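Local coordinates for universal stress protein A-like protein (PDB 2GM3) that binds adenosine monophosphate in a universal stress protein fold, its wider cellular role not being established, at residues A[5-10]-A[47-52]; A[119-124]-A[153-158]; A[130-135]-A[160-165]. One frame throughout, in Å; residues are numbered along the deposited sequence.

Interaction 1: residues A[5-10]-A[47-52]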
ATOM      1  N   PRO A   5      14.313  -5.903  -9.430  1.00 56.59           N
ATOM      2  CA  PRO A   5      13.920  -6.205  -8.054  1.00 57.07           C
ATOM      3  C   PRO A   5      13.174  -5.029  -7.474  1.00 57.16           C
ATOM      4  O   PRO A   5      13.620  -3.880  -7.601  1.00 57.54           O
ATOM      5  CB  PRO A   5      15.257  -6.444  -7.311  1.00 56.77           C
ATOM      6  CG  PRO A   5      16.296  -5.898  -8.173  1.00 55.96           C
ATOM      7  CD  PRO A   5      15.777  -5.937  -9.592  1.00 57.22           C
ATOM      8  N   THR A   6      12.024  -5.317  -6.869  1.00 57.14           N
ATOM      9  CA  THR A   6      11.130  -4.279  -6.423  1.00 57.06           C
ATOM     10  C   THR A   6      11.656  -3.698  -5.131  1.00 57.69           C
ATOM     11  O   THR A   6      11.917  -4.433  -4.167  1.00 57.81           O
ATOM     12  CB  THR A   6       9.727  -4.824  -6.281  1.00 56.95           C
ATOM     13  OG1 THR A   6       9.203  -5.057  -7.589  1.00 56.33           O
ATOM     14  CG2 THR A   6       8.839  -3.842  -5.562  1.00 56.18           C
ATOM     15  N   LYS A   7      11.838  -2.381  -5.113  1.00 58.16           N
ATOM     16  CA  LYS A   7      12.326  -1.714  -3.889  1.00 59.04           C
ATOM     17  C   LYS A   7      11.159  -1.356  -3.007  1.00 58.85           C
ATOM     18  O   LYS A   7      10.319  -0.540  -3.351  1.00 59.59           O
ATOM     19  CB  LYS A   7      13.179  -0.465  -4.179  1.00 58.95           C
ATOM     20  CG  LYS A   7      14.395  -0.686  -5.114  1.00 59.17           C
ATOM     21  CD  LYS A   7      14.904   0.663  -5.623  1.00 60.60           C
ATOM     22  CE  LYS A   7      15.297   0.604  -7.111  1.00 64.18           C
ATOM     23  NZ  LYS A   7      14.950   1.884  -7.844  1.00 63.84           N
ATOM     24  N   VAL A   8      11.118  -1.984  -1.852  1.00 58.84           N
ATOM     25  CA  VAL A   8      10.076  -1.772  -0.897  1.00 58.86           C
ATOM     26  C   VAL A   8      10.638  -0.956   0.270  1.00 59.12           C
ATOM     27  O   VAL A   8      11.431  -1.476   1.067  1.00 58.99           O
ATOM     28  CB  VAL A   8       9.595  -3.122  -0.375  1.00 58.65           C
ATOM     29  CG1 VAL A   8       8.363  -2.949   0.528  1.00 57.77           C
ATOM     30  CG2 VAL A   8       9.303  -4.053  -1.533  1.00 58.79           C
HETATM   31  N   MSE A   9      10.206   0.306   0.383  1.00 59.13           N
HETATM   32  CA  MSE A   9      10.589   1.130   1.540  1.00 59.73           C
HETATM   33  C   MSE A   9       9.652   0.853   2.701  1.00 58.42           C
HETATM   34  O   MSE A   9       8.438   0.889   2.521  1.00 58.97           O
HETATM   35  CB  MSE A   9      10.544   2.610   1.202  1.00 59.55           C
HETATM   36  CG  MSE A   9      11.166   3.444   2.335  1.00 61.63           C
HETATM   37 SE   MSE A   9      11.523   5.255   1.816  1.00 64.50          SE
HETATM   38  CE  MSE A   9      10.410   6.022   2.996  1.00 61.90           C
ATOM     39  N   VAL A  10      10.209   0.557   3.869  1.00 57.37           N
ATOM     40  CA  VAL A  10       9.403   0.186   5.044  1.00 56.78           C
ATOM     41  C   VAL A  10       9.760   1.146   6.151  1.00 56.60           C
ATOM     42  O   VAL A  10      10.900   1.199   6.558  1.00 56.66           O
ATOM     43  CB  VAL A  10       9.676  -1.245   5.502  1.00 56.11           C
ATOM     44  CG1 VAL A  10       8.839  -1.571   6.711  1.00 57.21           C
ATOM     45  CG2 VAL A  10       9.379  -2.257   4.386  1.00 55.79           C
ATOM     46  N   LYS A  47      13.721  -5.956  -2.675  1.00 59.27           N
ATOM     47  CA  LYS A  47      14.746  -5.389  -1.817  1.00 59.30           C
ATOM     48  C   LYS A  47      14.071  -4.462  -0.794  1.00 59.11           C
ATOM     49  O   LYS A  47      13.283  -3.603  -1.149  1.00 59.17           O
ATOM     50  CB  LYS A  47      15.760  -4.620  -2.677  1.00 59.26           C
ATOM     51  CG  LYS A  47      16.855  -3.955  -1.876  1.00 61.19           C
ATOM     52  CD  LYS A  47      17.978  -3.426  -2.730  1.00 63.89           C
ATOM     53  CE  LYS A  47      19.021  -2.763  -1.839  1.00 64.98           C
ATOM     54  NZ  LYS A  47      20.401  -2.827  -2.447  1.00 66.66           N
ATOM     55  N   ILE A  48      14.371  -4.650   0.476  1.00 58.90           N
ATOM     56  CA  ILE A  48      13.710  -3.894   1.509  1.00 58.83           C
ATOM     57  C   ILE A  48      14.583  -2.704   1.911  1.00 59.23           C
ATOM     58  O   ILE A  48      15.784  -2.857   2.190  1.00 59.22           O
ATOM     59  CB  ILE A  48      13.437  -4.772   2.695  1.00 58.44           C
ATOM     60  CG1 ILE A  48      12.683  -6.031   2.238  1.00 59.57           C
ATOM     61  CG2 ILE A  48      12.699  -4.005   3.775  1.00 58.38           C
ATOM     62  CD1 ILE A  48      11.323  -5.836   1.503  1.00 57.88           C
ATOM     63  N   LEU A  49      13.988  -1.515   1.899  1.00 58.72           N
ATOM     64  CA  LEU A  49      14.694  -0.307   2.306  1.00 58.47           C
ATOM     65  C   LEU A  49      14.065   0.146   3.637  1.00 58.28           C
ATOM     66  O   LEU A  49      12.936   0.562   3.666  1.00 58.84           O
ATOM     67  CB  LEU A  49      14.606   0.776   1.217  1.00 57.71           C
ATOM     68  CG  LEU A  49      15.061   0.336  -0.159  1.00 57.82           C
ATOM     69  CD1 LEU A  49      14.661   1.344  -1.177  1.00 58.79           C
ATOM     70  CD2 LEU A  49      16.568   0.146  -0.210  1.00 58.98           C
ATOM     71  N   LEU A  50      14.798  -0.012   4.731  1.00 57.66           N
ATOM     72  CA  LEU A  50      14.266   0.248   6.049  1.00 56.92           C
ATOM     73  C   LEU A  50      14.637   1.636   6.488  1.00 56.64           C
ATOM     74  O   LEU A  50      15.812   1.949   6.617  1.00 57.04           O
ATOM     75  CB  LEU A  50      14.816  -0.754   7.036  1.00 56.55           C
ATOM     76  CG  LEU A  50      14.447  -2.218   6.848  1.00 57.84           C
ATOM     77  CD1 LEU A  50      15.489  -3.059   7.471  1.00 56.24           C
ATOM     78  CD2 LEU A  50      13.014  -2.490   7.508  1.00 58.02           C
ATOM     79  N   LEU A  51      13.635   2.485   6.686  1.00 56.20           N
ATOM     80  CA  LEU A  51      13.896   3.825   7.135  1.00 55.41           C
ATOM     81  C   LEU A  51      13.293   4.084   8.523  1.00 55.62           C
ATOM     82  O   LEU A  51      12.092   3.851   8.751  1.00 55.56           O
ATOM     83  CB  LEU A  51      13.382   4.819   6.122  1.00 54.31           C
ATOM     84  CG  LEU A  51      13.256   6.257   6.614  1.00 54.72           C
ATOM     85  CD1 LEU A  51      14.591   6.973   6.734  1.00 52.05           C
ATOM     86  CD2 LEU A  51      12.341   7.008   5.652  1.00 55.25           C
ATOM     87  N   HIS A  52      14.139   4.589   9.427  1.00 55.01           N
ATOM     88  CA  HIS A  52      13.680   5.092  10.713  1.00 54.51           C
ATOM     89  C   HIS A  52      13.868   6.572  10.762  1.00 54.36           C
ATOM     90  O   HIS A  52      14.953   7.086  10.485  1.00 54.99           O
ATOM     91  CB  HIS A  52      14.458   4.470  11.871  1.00 54.14           C
ATOM     92  CG  HIS A  52      14.091   5.047  13.194  1.00 54.34           C
ATOM     93  ND1 HIS A  52      12.855   4.852  13.772  1.00 52.95           N
ATOM     94  CD2 HIS A  52      14.790   5.831  14.052  1.00 54.13           C
ATOM     95  CE1 HIS A  52      12.810   5.475  14.938  1.00 49.65           C
ATOM     96  NE2 HIS A  52      13.978   6.058  15.141  1.00 53.41           N
TER

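Interaction 2: residues A[119-124]-A[153-158]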
ATOM      1  N   GLU A 119      12.268  11.171   1.728  1.00 60.29           N
ATOM      2  CA  GLU A 119      13.078  10.003   1.432  1.00 60.13           C
ATOM      3  C   GLU A 119      12.526   9.225   0.247  1.00 60.04           C
ATOM      4  O   GLU A 119      13.296   8.767  -0.624  1.00 60.19           O
ATOM      5  CB  GLU A 119      13.270   9.148   2.676  1.00 59.66           C
ATOM      6  CG  GLU A 119      14.199   9.818   3.703  1.00 60.26           C
ATOM      7  CD  GLU A 119      15.666   9.725   3.296  1.00 61.66           C
ATOM      8  OE1 GLU A 119      16.239  10.744   2.815  1.00 63.52           O
ATOM      9  OE2 GLU A 119      16.243   8.621   3.414  1.00 60.50           O
ATOM     10  N   VAL A 120      11.198   9.150   0.161  1.00 59.74           N
ATOM     11  CA  VAL A 120      10.558   8.570  -1.022  1.00 59.08           C
ATOM     12  C   VAL A 120      11.017   9.238  -2.293  1.00 59.42           C
ATOM     13  O   VAL A 120      11.392   8.552  -3.240  1.00 59.72           O
ATOM     14  CB  VAL A 120       9.015   8.566  -0.910  1.00 59.42           C
ATOM     15  CG1 VAL A 120       8.381   8.284  -2.274  1.00 57.40           C
ATOM     16  CG2 VAL A 120       8.569   7.555   0.168  1.00 56.83           C
ATOM     17  N   LYS A 121      11.011  10.564  -2.327  1.00 59.57           N
ATOM     18  CA  LYS A 121      11.462  11.222  -3.541  1.00 60.35           C
ATOM     19  C   LYS A 121      12.971  11.219  -3.802  1.00 60.14           C
ATOM     20  O   LYS A 121      13.394  11.424  -4.933  1.00 60.07           O
ATOM     21  CB  LYS A 121      10.801  12.592  -3.797  1.00 61.08           C
ATOM     22  CG  LYS A 121      10.644  13.545  -2.619  1.00 62.68           C
ATOM     23  CD  LYS A 121       9.274  14.272  -2.747  1.00 64.31           C
ATOM     24  CE  LYS A 121       9.353  15.731  -2.324  1.00 64.93           C
ATOM     25  NZ  LYS A 121      10.174  16.510  -3.311  1.00 66.80           N
ATOM     26  N   ARG A 122      13.771  10.902  -2.780  1.00 60.17           N
ATOM     27  CA  ARG A 122      15.235  10.845  -2.905  1.00 59.80           C
ATOM     28  C   ARG A 122      15.634   9.446  -3.367  1.00 59.74           C
ATOM     29  O   ARG A 122      16.403   9.287  -4.301  1.00 59.41           O
ATOM     30  CB  ARG A 122      15.880  11.155  -1.539  1.00 59.84           C
ATOM     31  CG  ARG A 122      17.384  11.485  -1.501  1.00 59.99           C
ATOM     32  CD  ARG A 122      17.998  11.185  -0.112  1.00 59.94           C
ATOM     33  NE  ARG A 122      18.661   9.901  -0.199  1.00 61.17           N
ATOM     34  CZ  ARG A 122      18.700   8.957   0.723  1.00 61.50           C
ATOM     35  NH1 ARG A 122      18.137   9.088   1.902  1.00 61.78           N
ATOM     36  NH2 ARG A 122      19.330   7.846   0.440  1.00 65.72           N
ATOM     37  N   VAL A 123      15.077   8.436  -2.708  1.00 59.69           N
ATOM     38  CA  VAL A 123      15.486   7.053  -2.882  1.00 59.64           C
ATOM     39  C   VAL A 123      14.721   6.429  -4.024  1.00 59.54           C
ATOM     40  O   VAL A 123      15.217   5.537  -4.704  1.00 59.55           O
ATOM     41  CB  VAL A 123      15.225   6.276  -1.578  1.00 59.65           C
ATOM     42  CG1 VAL A 123      15.348   4.770  -1.774  1.00 60.20           C
ATOM     43  CG2 VAL A 123      16.176   6.753  -0.494  1.00 60.22           C
ATOM     44  N   ARG A 124      13.509   6.923  -4.236  1.00 59.55           N
ATOM     45  CA  ARG A 124      12.614   6.425  -5.267  1.00 59.66           C
ATOM     46  C   ARG A 124      12.365   4.936  -5.197  1.00 59.16           C
ATOM     47  O   ARG A 124      12.671   4.221  -6.122  1.00 59.55           O
ATOM     48  CB  ARG A 124      13.049   6.915  -6.666  1.00 59.46           C
ATOM     49  CG  ARG A 124      12.269   8.174  -7.044  1.00 61.45           C
ATOM     50  CD  ARG A 124      12.946   9.056  -8.030  1.00 65.06           C
ATOM     51  NE  ARG A 124      14.396   8.850  -7.984  1.00 67.74           N
ATOM     52  CZ  ARG A 124      15.247   9.282  -8.909  1.00 66.81           C
ATOM     53  NH1 ARG A 124      14.836   9.970  -9.969  1.00 66.85           N
ATOM     54  NH2 ARG A 124      16.520   9.009  -8.769  1.00 67.50           N
ATOM     55  N   HIS A 153       0.613  12.045   0.518  1.00 56.65           N
ATOM     56  CA  HIS A 153       1.679  12.848  -0.057  1.00 56.99           C
ATOM     57  C   HIS A 153       2.831  12.105  -0.726  1.00 57.07           C
ATOM     58  O   HIS A 153       3.450  12.630  -1.636  1.00 57.11           O
ATOM     59  CB  HIS A 153       2.218  13.836   0.977  1.00 57.28           C
ATOM     60  CG  HIS A 153       1.276  14.962   1.281  1.00 56.93           C
ATOM     61  ND1 HIS A 153       0.925  15.921   0.348  1.00 57.41           N
ATOM     62  CD2 HIS A 153       0.632  15.297   2.424  1.00 55.75           C
ATOM     63  CE1 HIS A 153       0.095  16.787   0.901  1.00 55.79           C
ATOM     64  NE2 HIS A 153      -0.103  16.426   2.158  1.00 56.68           N
ATOM     65  N   ALA A 154       3.125  10.889  -0.290  1.00 57.72           N
ATOM     66  CA  ALA A 154       4.275  10.186  -0.854  1.00 58.19           C
ATOM     67  C   ALA A 154       4.169  10.038  -2.374  1.00 58.62           C
ATOM     68  O   ALA A 154       3.086   9.858  -2.918  1.00 59.77           O
ATOM     69  CB  ALA A 154       4.505   8.872  -0.175  1.00 58.18           C
ATOM     70  N   GLU A 155       5.287  10.181  -3.065  1.00 58.85           N
ATOM     71  CA  GLU A 155       5.284  10.163  -4.529  1.00 58.96           C
ATOM     72  C   GLU A 155       5.660   8.765  -5.017  1.00 59.08           C
ATOM     73  O   GLU A 155       6.470   8.588  -5.938  1.00 59.75           O
ATOM     74  CB  GLU A 155       6.207  11.244  -5.094  1.00 58.94           C
ATOM     75  CG  GLU A 155       5.883  12.645  -4.581  1.00 59.59           C
ATOM     76  CD  GLU A 155       6.702  13.723  -5.241  1.00 62.82           C
ATOM     77  OE1 GLU A 155       7.896  13.477  -5.554  1.00 65.43           O
ATOM     78  OE2 GLU A 155       6.162  14.835  -5.429  1.00 63.94           O
ATOM     79  N   CYS A 156       5.076   7.774  -4.353  1.00 58.35           N
ATOM     80  CA  CYS A 156       5.116   6.406  -4.791  1.00 58.17           C
ATOM     81  C   CYS A 156       3.867   5.732  -4.213  1.00 57.43           C
ATOM     82  O   CYS A 156       3.223   6.298  -3.337  1.00 57.21           O
ATOM     83  CB  CYS A 156       6.373   5.728  -4.248  1.00 57.10           C
ATOM     84  SG  CYS A 156       6.298   5.559  -2.507  1.00 60.21           S
ATOM     85  N   PRO A 157       3.524   4.530  -4.700  1.00 57.00           N
ATOM     86  CA  PRO A 157       2.485   3.706  -4.061  1.00 56.60           C
ATOM     87  C   PRO A 157       2.720   3.508  -2.573  1.00 56.46           C
ATOM     88  O   PRO A 157       3.861   3.329  -2.133  1.00 56.71           O
ATOM     89  CB  PRO A 157       2.629   2.361  -4.767  1.00 56.70           C
ATOM     90  CG  PRO A 157       3.081   2.767  -6.181  1.00 57.93           C
ATOM     91  CD  PRO A 157       4.051   3.907  -5.930  1.00 56.81           C
ATOM     92  N   VAL A 158       1.643   3.548  -1.807  1.00 56.10           N
ATOM     93  CA  VAL A 158       1.712   3.384  -0.376  1.00 55.92           C
ATOM     94  C   VAL A 158       0.821   2.216   0.039  1.00 56.51           C
ATOM     95  O   VAL A 158      -0.321   2.142  -0.363  1.00 56.72           O
ATOM     96  CB  VAL A 158       1.291   4.700   0.402  1.00 55.59           C
ATOM     97  CG1 VAL A 158       1.540   4.526   1.877  1.00 53.37           C
ATOM     98  CG2 VAL A 158       2.083   5.913  -0.072  1.00 54.29           C
TER

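Interaction 3: residues A[130-135]-A[160-165]. With AMP (adenosine monophosphate), chain G.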
ATOM      1  N   VAL A 130       3.856   1.371   5.326  1.00 56.94           N
ATOM      2  CA  VAL A 130       3.742   1.936   6.636  1.00 56.93           C
ATOM      3  C   VAL A 130       2.713   1.116   7.354  1.00 56.99           C
ATOM      4  O   VAL A 130       1.738   0.643   6.745  1.00 57.58           O
ATOM      5  CB  VAL A 130       3.296   3.460   6.615  1.00 57.24           C
ATOM      6  CG1 VAL A 130       4.418   4.336   6.031  1.00 58.53           C
ATOM      7  CG2 VAL A 130       2.018   3.653   5.805  1.00 55.31           C
ATOM      8  N   GLY A 131       2.940   0.927   8.646  1.00 56.72           N
ATOM      9  CA  GLY A 131       1.935   0.409   9.531  1.00 56.42           C
ATOM     10  C   GLY A 131       0.946   1.539   9.755  1.00 56.69           C
ATOM     11  O   GLY A 131       1.158   2.648   9.269  1.00 56.44           O
ATOM     12  N   SER A 132      -0.139   1.254  10.473  1.00 56.73           N
ATOM     13  CA  SER A 132      -1.120   2.257  10.782  1.00 57.25           C
ATOM     14  C   SER A 132      -1.881   1.830  12.015  1.00 57.16           C
ATOM     15  O   SER A 132      -2.225   0.664  12.159  1.00 57.55           O
ATOM     16  CB  SER A 132      -2.081   2.434   9.611  1.00 57.74           C
ATOM     17  OG  SER A 132      -3.214   3.194  10.024  1.00 59.42           O
ATOM     18  N   ARG A 133      -2.115   2.768  12.918  1.00 57.01           N
ATOM     19  CA  ARG A 133      -2.834   2.474  14.130  1.00 57.29           C
ATOM     20  C   ARG A 133      -4.306   2.580  13.845  1.00 57.84           C
ATOM     21  O   ARG A 133      -5.109   2.168  14.650  1.00 57.76           O
ATOM     22  CB  ARG A 133      -2.403   3.413  15.251  1.00 57.31           C
ATOM     23  CG  ARG A 133      -0.954   3.176  15.675  1.00 56.89           C
ATOM     24  CD  ARG A 133      -0.462   4.259  16.559  1.00 54.65           C
ATOM     25  NE  ARG A 133      -0.274   5.493  15.819  1.00 54.70           N
ATOM     26  CZ  ARG A 133       0.018   6.676  16.377  1.00 54.93           C
ATOM     27  NH1 ARG A 133       0.113   6.803  17.695  1.00 53.05           N
ATOM     28  NH2 ARG A 133       0.196   7.748  15.606  1.00 52.95           N
ATOM     29  N   GLY A 134      -4.630   3.122  12.669  1.00 58.97           N
ATOM     30  CA  GLY A 134      -5.990   3.329  12.203  1.00 59.61           C
ATOM     31  C   GLY A 134      -6.767   4.393  12.940  1.00 60.31           C
ATOM     32  O   GLY A 134      -7.966   4.210  13.184  1.00 61.00           O
ATOM     33  N   LEU A 135      -6.117   5.512  13.236  1.00 61.00           N
ATOM     34  CA  LEU A 135      -6.674   6.565  14.072  1.00 62.38           C
ATOM     35  C   LEU A 135      -7.681   7.514  13.388  1.00 63.29           C
ATOM     36  O   LEU A 135      -7.717   8.712  13.676  1.00 63.79           O
ATOM     37  CB  LEU A 135      -5.516   7.338  14.711  1.00 62.20           C
ATOM     38  CG  LEU A 135      -4.964   6.923  16.091  1.00 62.91           C
ATOM     39  CD1 LEU A 135      -5.472   5.575  16.630  1.00 62.81           C
ATOM     40  CD2 LEU A 135      -3.462   6.902  15.996  1.00 63.24           C
ATOM     41  N   THR A 160      -0.694   0.601   3.289  1.00 57.81           N
ATOM     42  CA  THR A 160      -0.946   0.816   4.705  1.00 58.36           C
ATOM     43  C   THR A 160      -1.497  -0.476   5.283  1.00 58.26           C
ATOM     44  O   THR A 160      -2.514  -0.991   4.803  1.00 57.49           O
ATOM     45  CB  THR A 160      -1.968   1.957   5.007  1.00 57.86           C
ATOM     46  OG1 THR A 160      -3.154   1.719   4.274  1.00 61.56           O
ATOM     47  CG2 THR A 160      -1.469   3.252   4.545  1.00 58.60           C
ATOM     48  N   ILE A 161      -0.806  -0.990   6.309  1.00 58.25           N
ATOM     49  CA  ILE A 161      -1.174  -2.222   6.982  1.00 57.39           C
ATOM     50  C   ILE A 161      -1.487  -1.914   8.416  1.00 57.68           C
ATOM     51  O   ILE A 161      -0.671  -1.318   9.095  1.00 58.26           O
ATOM     52  CB  ILE A 161      -0.008  -3.263   6.906  1.00 58.31           C
ATOM     53  CG1 ILE A 161       0.346  -3.540   5.434  1.00 56.70           C
ATOM     54  CG2 ILE A 161      -0.369  -4.581   7.652  1.00 57.15           C
ATOM     55  CD1 ILE A 161       1.757  -3.703   5.165  1.00 54.81           C
ATOM     56  N   LYS A 162      -2.681  -2.308   8.852  1.00 57.88           N
ATOM     57  CA  LYS A 162      -3.164  -2.125  10.206  1.00 58.18           C
ATOM     58  C   LYS A 162      -2.878  -3.373  10.985  1.00 58.40           C
ATOM     59  O   LYS A 162      -2.629  -4.410  10.403  1.00 59.06           O
ATOM     60  CB  LYS A 162      -4.665  -1.879  10.247  1.00 57.82           C
ATOM     61  CG  LYS A 162      -5.062  -0.499   9.743  1.00 60.24           C
ATOM     62  CD  LYS A 162      -6.569  -0.466   9.421  1.00 60.99           C
ATOM     63  CE  LYS A 162      -6.954   0.765   8.595  1.00 64.20           C
ATOM     64  NZ  LYS A 162      -8.028   0.404   7.550  1.00 66.56           N
ATOM     65  N   ARG A 163      -2.915  -3.278  12.309  1.00 58.64           N
ATOM     66  CA  ARG A 163      -2.555  -4.372  13.188  1.00 58.41           C
ATOM     67  C   ARG A 163      -3.685  -5.365  13.251  1.00 59.39           C
ATOM     68  O   ARG A 163      -4.827  -5.024  12.964  1.00 59.84           O
ATOM     69  CB  ARG A 163      -2.254  -3.834  14.592  1.00 58.15           C
ATOM     70  CG  ARG A 163      -0.975  -2.956  14.618  1.00 57.68           C
ATOM     71  CD  ARG A 163      -0.864  -2.113  15.854  1.00 53.76           C
ATOM     72  NE  ARG A 163      -2.034  -1.280  15.990  1.00 54.83           N
ATOM     73  CZ  ARG A 163      -2.119  -0.289  16.850  1.00 55.92           C
ATOM     74  NH1 ARG A 163      -1.080  -0.019  17.646  1.00 56.03           N
ATOM     75  NH2 ARG A 163      -3.241   0.414  16.923  1.00 55.61           N
ATOM     76  N   ASN A 164      -3.373  -6.603  13.621  1.00 59.83           N
ATOM     77  CA  ASN A 164      -4.405  -7.589  13.903  1.00 60.40           C
ATOM     78  C   ASN A 164      -5.185  -7.141  15.120  1.00 60.49           C
ATOM     79  O   ASN A 164      -4.659  -6.467  15.993  1.00 60.67           O
ATOM     80  CB  ASN A 164      -3.785  -8.980  14.154  1.00 60.77           C
ATOM     81  CG  ASN A 164      -2.980  -9.504  12.946  1.00 63.54           C
ATOM     82  OD1 ASN A 164      -3.245  -9.129  11.794  1.00 66.02           O
ATOM     83  ND2 ASN A 164      -1.999 -10.366  13.208  1.00 64.17           N
ATOM     84  N   ALA A 165      -6.451  -7.526  15.184  1.00 60.79           N
ATOM     85  CA  ALA A 165      -7.285  -7.226  16.333  1.00 60.78           C
ATOM     86  C   ALA A 165      -6.624  -7.682  17.635  1.00 60.96           C
ATOM     87  O   ALA A 165      -6.713  -7.001  18.668  1.00 61.19           O
ATOM     88  CB  ALA A 165      -8.660  -7.895  16.185  1.00 60.54           C
TER
HETATM   89  P   AMP G 176       0.218   6.079  12.215  1.00 36.27           P
HETATM   90  O1P AMP G 176       0.944   7.108  12.876  1.00 39.56           O
HETATM   91  O2P AMP G 176      -0.434   5.102  13.120  1.00 34.63           O
HETATM   92  O3P AMP G 176      -0.672   6.470  11.136  1.00 32.77           O
HETATM   93  O5' AMP G 176       1.259   5.163  11.433  1.00 34.90           O
HETATM   94  C5' AMP G 176       2.220   4.419  12.148  1.00 31.51           C
HETATM   95  C4' AMP G 176       3.286   4.062  11.146  1.00 33.03           C
HETATM   96  O4' AMP G 176       4.024   5.247  10.691  1.00 35.15           O
HETATM   97  C3' AMP G 176       4.330   3.141  11.710  1.00 33.38           C
HETATM   98  O3' AMP G 176       3.818   1.780  11.619  1.00 31.87           O
HETATM   99  C2' AMP G 176       5.473   3.366  10.733  1.00 33.90           C
HETATM  100  O2' AMP G 176       5.259   2.549   9.581  1.00 31.27           O
HETATM  101  C1' AMP G 176       5.347   4.842  10.374  1.00 33.28           C
HETATM  102  N9  AMP G 176       6.152   5.628  11.330  1.00 36.36           N
HETATM  103  C8  AMP G 176       5.735   6.257  12.453  1.00 34.22           C
HETATM  104  N7  AMP G 176       6.787   6.854  13.040  1.00 33.75           N
HETATM  105  C5  AMP G 176       7.862   6.641  12.271  1.00 36.14           C
HETATM  106  C6  AMP G 176       9.210   7.007  12.326  1.00 33.50           C
HETATM  107  N6  AMP G 176       9.715   7.736  13.305  1.00 33.23           N
HETATM  108  N1  AMP G 176      10.019   6.591  11.360  1.00 33.41           N
HETATM  109  C2  AMP G 176       9.607   5.848  10.353  1.00 34.77           C
HETATM  110  N3  AMP G 176       8.338   5.479  10.249  1.00 37.48           N
HETATM  111  C4  AMP G 176       7.452   5.861  11.188  1.00 36.75           C

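Interaction 1: residues A[5-10]-A[47-52]
Leu-49 and Val-10 bury equal areas in this contact and meet through the main chain: Val-10 N donates to Leu-49 O at 2.7 Å. Leu-49 N also donates to Val-8 O, at 2.7 Å and almost straight (175°). N and O of Leu-49 both face strand 6-10, and this one residue thus grips the residues before and after Met-9, the alternation expected of parallel strands, whose short axes here diverge by 23°. Lys-47 repeats the pattern two residues earlier, its N bonded to Thr-6 O at 2.8 Å and its O taking Val-8 N nearly along the C=O axis. The side chains alternate between the two faces. Because CG of Leu-49 sits beside its own backbone N (chi1 -54°), the branch leans back toward the strand's start, and CD1 rests 3.8 Å from Lys-7 CB. On the opposite face, Val-10 CG2 meets Ile-48 CG2 at 3.8 Å while its CB lies near CD2 of Leu-50. The aliphatic chain of Lys-47 is extended and leads away from strand 6-10, toward a long, weak ion pair with Glu-104. The segments belong to strands 6-11 and 46-54, which helix 25-39 connects: a classical beta-alpha-beta unit at the centre of the Rossmann-like universal stress protein fold, with Leu-51 and His-52 reaching the AMP pocket.

Interaction 2: residues A[119-124]-A[153-158]
Lys-121 and Glu-155 meet on the solvent side of this contact, and it is the methylene chain of the lysine that does the touching. Starting from the backbone, Lys-121 CB lies 3.5 Å from Glu-155 OE1, and CG passes the same oxygen at 4.0 Å. CD comes nearest, 3.2 Å from OE1, and also faces the carboxylate carbon. CE then draws off, and a bend at the last torsion (chi4 69°) leaves NZ 4.4 Å from OE1, beyond salt-bridge range. The two chains therefore cross at an angle, without their charged ends meeting. Beneath them Val-120 forms the buried part: its CG1 packs against Cys-156 SG at 3.4 Å and against Glu-155 N at 3.7 Å, while CG2 looks to Ala-154 CB at 4.3 Å. Val-120, Ala-154 and Cys-156 all rest on Leu-128 of strand 127-132, so the C-terminal end of helix 112-123 and the loop between helix 146-153 and strand 158-162 share one patch of sheet. Next along that loop, Pro-157 packs on Trp-33 of the second subunit. With no hydrogen bond across the segments, the chemistry implies cohesion by apolar burial; the attraction between lysine and glutamate is probably modest, since both residues are exposed to solvent.

Interaction 3: residues A[130-135]-A[160-165]
Val-130 O accepts Ile-161 N at 3.1 Å, in the carbonyl plane, and joins two parallel strands whose short axes open by 40°. The sheet is that of the universal stress protein fold, and Gly-131 and Gly-134 fit the first two glycines of the family's nucleotide-binding G-x2-G-x9-G-(S/T) motif. Alongside the backbone bond, Val-130 CG2 and Thr-160 CG2 point the same way and touch at 3.7 Å; Thr-160 also lies in an antiparallel ladder with the second subunit, which carries the sheet across the interface. Gly-131 N donates to AMP O2' at 3.0 Å, and a beta carbon modelled on Gly-131 would come too close to AMP O3'. Ser-132 OG accepts Gly-134 N at 3.0 Å, an ST turn that shapes the bend around Arg-133. That arginine holds O2P twice, through its backbone N at 2.9 Å and, almost straight, through NE at 2.7 Å, while NH2 reaches O1P at 2.9 Å. The bend at chi3 (-71°) turns its guanidinium so that the phosphate lies at its edge. Replacing Arg-133 by an alanine would remove both side-chain grips and would probably leave this side of the phosphate without its positive partner and Ala-173 O without its donor. Arg-163 runs beside it, the guanidinium planes 75° apart, and CG of Arg-133 lies over one face of the Arg-163 group. The C-terminal tail takes up the Arg-163 nitrogens: Pro-172 O and Asp-174 O accept bonds, and Asp-175 adds a salt bridge. Over the centre of the Arg-133 guanidinium, 3.4 Å above its plane, sits Leu-135 CD2.

Interaction 1 closes first along the chain; interactions 2 and 3 follow, their segments alternating. Interactions 1 and 3 lie within one five-stranded parallel sheet, and interaction 2 packs over a face of it. Interaction 1 joins strands 6-11 and 46-54 in the sheet interior, and interaction 3 joins 127-132 to 158-162, an outermost strand within the chain; their centres lie about 18 Å apart. Interaction 2, centred about 11 Å from interaction 1 and about 19 Å from interaction 3, touches the former: Val-120 and Val-123 of helix 112-123 pack on Met-9 and Leu-49. All three reach the second subunit, interaction 1 through Thr-6. This links a buried core to the AMP site and the contact with the second subunit.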